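PDB 3WGO: meso-diaminopimelate dehydrogenase from Clostridium tetani, which probably catalyses the reversible NADP-dependent oxidative deamination of meso-2,6-diaminopimelate to L-2-amino-6-oxopimelate. Local coordinates for residues Y172-K177 against K196-C201. The protein carries 6 engineered substitutions. Numbering follows the deposited sequence.
Sequences YIIPIK and KHEMVC. Engineered in segment 172-177: I173 (natural residue Thr). Engineered in segment 196-201: M199 (natural residue Arg).
I173, an engineered residue, lies alongside M199, also engineered, and both side chains point the same way. I173 CD1 rests 4.0 Å from M199 CE. The other branch of I173 turns to the histidine: CG2 sits anti to the backbone N and reaches H197 CD2 at 3.8 Å, meeting the imidazole obliquely. P175 CG approaches the same ring carbon. H197 NE2 is hydrogen-bonded to the backbone N of W148.

On the other face of the sheet, I174 crosses V200, with I174 CD1 3.7 Å from V200 CG2. E198 CG stands between its own backbone N and carbonyl carbon (chi1 80°). This brings E198 CG to 3.7 Å from I174 O and near I174 CB. The CG1-CD1 branch of I176 lies against the H197 peptide, with I176 CD1 3.7 Å from H197 O. Y172 has its CB 3.7 Å from V200 O, while its OH is hydrogen-bonded to H244 ND1 and its ring makes a cation-pi contact with K150.

Five backbone hydrogen bonds join the two segments. Y172 pairs with V200 and I174 with E198, each by two bonds; that from E198 N to I174 O is nearly straight (170° at the hydrogen). I173–M199 and P175–H197 are the non-hydrogen-bonded pairs. I176 N bonds K196 O at 2.9 Å from above the carbonyl plane. This last bond lies where segment 172-177 enters helix 177-184 and segment 196-201 leaves helix 193-196. The pairing is that of neighbouring antiparallel strands linked by a helical connection, here the two central strands of a mixed four-stranded sheet in the diaminopimelate dehydrogenase C-terminal domain.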
ATOM      1  N   TYR B 172     -13.320 -23.716   3.732  1.00 27.31           N
ATOM      2  CA  TYR B 172     -12.858 -22.351   3.886  1.00 27.34           C
ATOM      3  C   TYR B 172     -11.543 -22.411   4.637  1.00 27.99           C
ATOM      4  O   TYR B 172     -11.326 -23.305   5.461  1.00 27.37           O
ATOM      5  CB  TYR B 172     -13.816 -21.516   4.740  1.00 27.18           C
ATOM      6  CG  TYR B 172     -15.146 -21.197   4.105  1.00 27.76           C
ATOM      7  CD1 TYR B 172     -15.245 -20.281   3.049  1.00 29.24           C
ATOM      8  CD2 TYR B 172     -16.308 -21.813   4.553  1.00 26.03           C
ATOM      9  CE1 TYR B 172     -16.477 -19.996   2.462  1.00 26.67           C
ATOM     10  CE2 TYR B 172     -17.535 -21.533   3.978  1.00 27.76           C
ATOM     11  CZ  TYR B 172     -17.615 -20.627   2.938  1.00 26.21           C
ATOM     12  OH  TYR B 172     -18.845 -20.347   2.397  1.00 27.68           O
ATOM     13  N   ILE B 173     -10.665 -21.465   4.333  1.00 28.05           N
ATOM     14  CA  ILE B 173      -9.405 -21.332   5.037  1.00 29.54           C
ATOM     15  C   ILE B 173      -9.638 -19.988   5.716  1.00 29.15           C
ATOM     16  O   ILE B 173     -10.174 -19.070   5.098  1.00 31.11           O
ATOM     17  CB  ILE B 173      -8.198 -21.249   4.085  1.00 32.11           C
ATOM     18  CG1 ILE B 173      -8.013 -22.594   3.375  1.00 36.76           C
ATOM     19  CG2 ILE B 173      -6.945 -20.896   4.874  1.00 30.93           C
ATOM     20  CD1 ILE B 173      -6.777 -22.685   2.479  1.00 39.86           C
ATOM     21  N   ILE B 174      -9.269 -19.876   6.984  1.00 28.38           N
ATOM     22  CA  ILE B 174      -9.485 -18.641   7.718  1.00 28.35           C
ATOM     23  C   ILE B 174      -8.336 -18.311   8.652  1.00 28.75           C
ATOM     24  O   ILE B 174      -7.883 -19.163   9.420  1.00 27.48           O
ATOM     25  CB  ILE B 174     -10.756 -18.720   8.595  1.00 30.57           C
ATOM     26  CG1 ILE B 174     -11.951 -19.199   7.762  1.00 30.37           C
ATOM     27  CG2 ILE B 174     -11.029 -17.362   9.225  1.00 29.93           C
ATOM     28  CD1 ILE B 174     -13.193 -19.504   8.586  1.00 31.41           C
ATOM     29  N   PRO B 175      -7.840 -17.066   8.594  1.00 29.56           N
ATOM     30  CA  PRO B 175      -6.739 -16.655   9.469  1.00 29.04           C
ATOM     31  C   PRO B 175      -7.198 -16.784  10.915  1.00 29.85           C
ATOM     32  O   PRO B 175      -8.357 -16.504  11.229  1.00 31.16           O
ATOM     33  CB  PRO B 175      -6.506 -15.205   9.068  1.00 29.10           C
ATOM     34  CG  PRO B 175      -6.824 -15.220   7.599  1.00 29.12           C
ATOM     35  CD  PRO B 175      -8.094 -16.051   7.556  1.00 27.15           C
ATOM     36  N   ILE B 176      -6.299 -17.227  11.784  1.00 29.93           N
ATOM     37  CA  ILE B 176      -6.617 -17.387  13.198  1.00 31.19           C
ATOM     38  C   ILE B 176      -6.390 -16.056  13.905  1.00 32.32           C
ATOM     39  O   ILE B 176      -5.310 -15.482  13.822  1.00 32.31           O
ATOM     40  CB  ILE B 176      -5.724 -18.465  13.835  1.00 32.71           C
ATOM     41  CG1 ILE B 176      -5.967 -19.803  13.136  1.00 32.24           C
ATOM     42  CG2 ILE B 176      -6.002 -18.563  15.327  1.00 33.59           C
ATOM     43  CD1 ILE B 176      -5.033 -20.910  13.575  1.00 33.72           C
ATOM     44  N   LYS B 177      -7.418 -15.572  14.591  1.00 33.73           N
ATOM     45  CA  LYS B 177      -7.357 -14.301  15.301  1.00 36.81           C
ATOM     46  C   LYS B 177      -6.094 -14.141  16.148  1.00 37.00           C
ATOM     47  O   LYS B 177      -5.412 -13.117  16.076  1.00 36.25           O
ATOM     48  CB  LYS B 177      -8.597 -14.161  16.188  1.00 41.56           C
ATOM     49  CG  LYS B 177      -9.404 -12.902  15.952  1.00 45.97           C
ATOM     50  CD  LYS B 177      -8.644 -11.660  16.387  1.00 49.94           C
ATOM     51  CE  LYS B 177      -9.512 -10.415  16.249  1.00 51.61           C
ATOM     52  NZ  LYS B 177      -8.814  -9.186  16.720  1.00 53.92           N
ATOM     53  N   LYS B 196      -1.211 -20.157  12.041  1.00 32.91           N
ATOM     54  CA  LYS B 196      -1.676 -19.093  11.147  1.00 33.30           C
ATOM     55  C   LYS B 196      -3.087 -19.187  10.591  1.00 33.78           C
ATOM     56  O   LYS B 196      -3.815 -18.189  10.594  1.00 34.13           O
ATOM     57  CB  LYS B 196      -0.703 -18.928   9.972  1.00 32.83           C
ATOM     58  CG  LYS B 196       0.610 -18.267  10.355  1.00 31.43           C
ATOM     59  CD  LYS B 196       1.514 -18.066   9.154  1.00 32.27           C
ATOM     60  CE  LYS B 196       0.959 -17.026   8.197  1.00 32.01           C
ATOM     61  NZ  LYS B 196       1.840 -16.897   7.001  1.00 34.60           N
ATOM     62  N   HIS B 197      -3.467 -20.360  10.089  1.00 32.41           N
ATOM     63  CA  HIS B 197      -4.800 -20.537   9.516  1.00 32.11           C
ATOM     64  C   HIS B 197      -5.524 -21.773  10.034  1.00 31.99           C
ATOM     65  O   HIS B 197      -4.901 -22.764  10.403  1.00 29.41           O
ATOM     66  CB  HIS B 197      -4.735 -20.661   7.988  1.00 33.31           C
ATOM     67  CG  HIS B 197      -4.059 -19.517   7.298  1.00 34.20           C
ATOM     68  ND1 HIS B 197      -2.693 -19.344   7.306  1.00 33.60           N
ATOM     69  CD2 HIS B 197      -4.561 -18.512   6.542  1.00 35.82           C
ATOM     70  CE1 HIS B 197      -2.379 -18.283   6.581  1.00 35.78           C
ATOM     71  NE2 HIS B 197      -3.495 -17.760   6.106  1.00 36.37           N
ATOM     72  N   GLU B 198      -6.848 -21.708  10.044  1.00 31.47           N
ATOM     73  CA  GLU B 198      -7.663 -22.842  10.456  1.00 34.11           C
ATOM     74  C   GLU B 198      -8.572 -23.137   9.265  1.00 33.85           C
ATOM     75  O   GLU B 198      -8.757 -22.289   8.388  1.00 34.11           O
ATOM     76  CB  GLU B 198      -8.526 -22.494  11.670  1.00 34.03           C
ATOM     77  CG  GLU B 198      -9.773 -21.709  11.316  1.00 38.66           C
ATOM     78  CD  GLU B 198     -10.650 -21.409  12.514  1.00 42.32           C
ATOM     79  OE1 GLU B 198     -10.952 -22.346  13.286  1.00 43.86           O
ATOM     80  OE2 GLU B 198     -11.045 -20.236  12.678  1.00 46.12           O
ATOM     81  N   MET B 199      -9.139 -24.331   9.221  1.00 32.84           N
ATOM     82  CA  MET B 199     -10.035 -24.666   8.132  1.00 32.13           C
ATOM     83  C   MET B 199     -11.409 -25.022   8.658  1.00 31.67           C
ATOM     84  O   MET B 199     -11.535 -25.684   9.684  1.00 30.53           O
ATOM     85  CB  MET B 199      -9.462 -25.818   7.310  1.00 33.59           C
ATOM     86  CG  MET B 199      -8.296 -25.374   6.442  1.00 38.02           C
ATOM     87  SD  MET B 199      -7.441 -26.712   5.620  1.00 40.36           S
ATOM     88  CE  MET B 199      -6.051 -25.795   4.880  1.00 39.92           C
ATOM     89  N   VAL B 200     -12.438 -24.562   7.954  1.00 29.57           N
ATOM     90  CA  VAL B 200     -13.810 -24.836   8.336  1.00 27.58           C
ATOM     91  C   VAL B 200     -14.544 -25.417   7.137  1.00 27.65           C
ATOM     92  O   VAL B 200     -14.486 -24.872   6.030  1.00 27.24           O
ATOM     93  CB  VAL B 200     -14.528 -23.552   8.804  1.00 28.57           C
ATOM     94  CG1 VAL B 200     -15.945 -23.873   9.249  1.00 28.58           C
ATOM     95  CG2 VAL B 200     -13.765 -22.927   9.952  1.00 27.77           C
ATOM     96  N   CYS B 201     -15.209 -26.546   7.352  1.00 26.39           N
ATOM     97  CA  CYS B 201     -15.969 -27.191   6.293  1.00 26.24           C
ATOM     98  C   CYS B 201     -17.449 -27.234   6.649  1.00 26.75           C
ATOM     99  O   CYS B 201     -17.823 -27.313   7.823  1.00 24.81           O
ATOM    100  CB  CYS B 201     -15.497 -28.626   6.075  1.00 25.48           C
ATOM    101  SG  CYS B 201     -13.745 -28.816   5.728  1.00 31.21           S
TER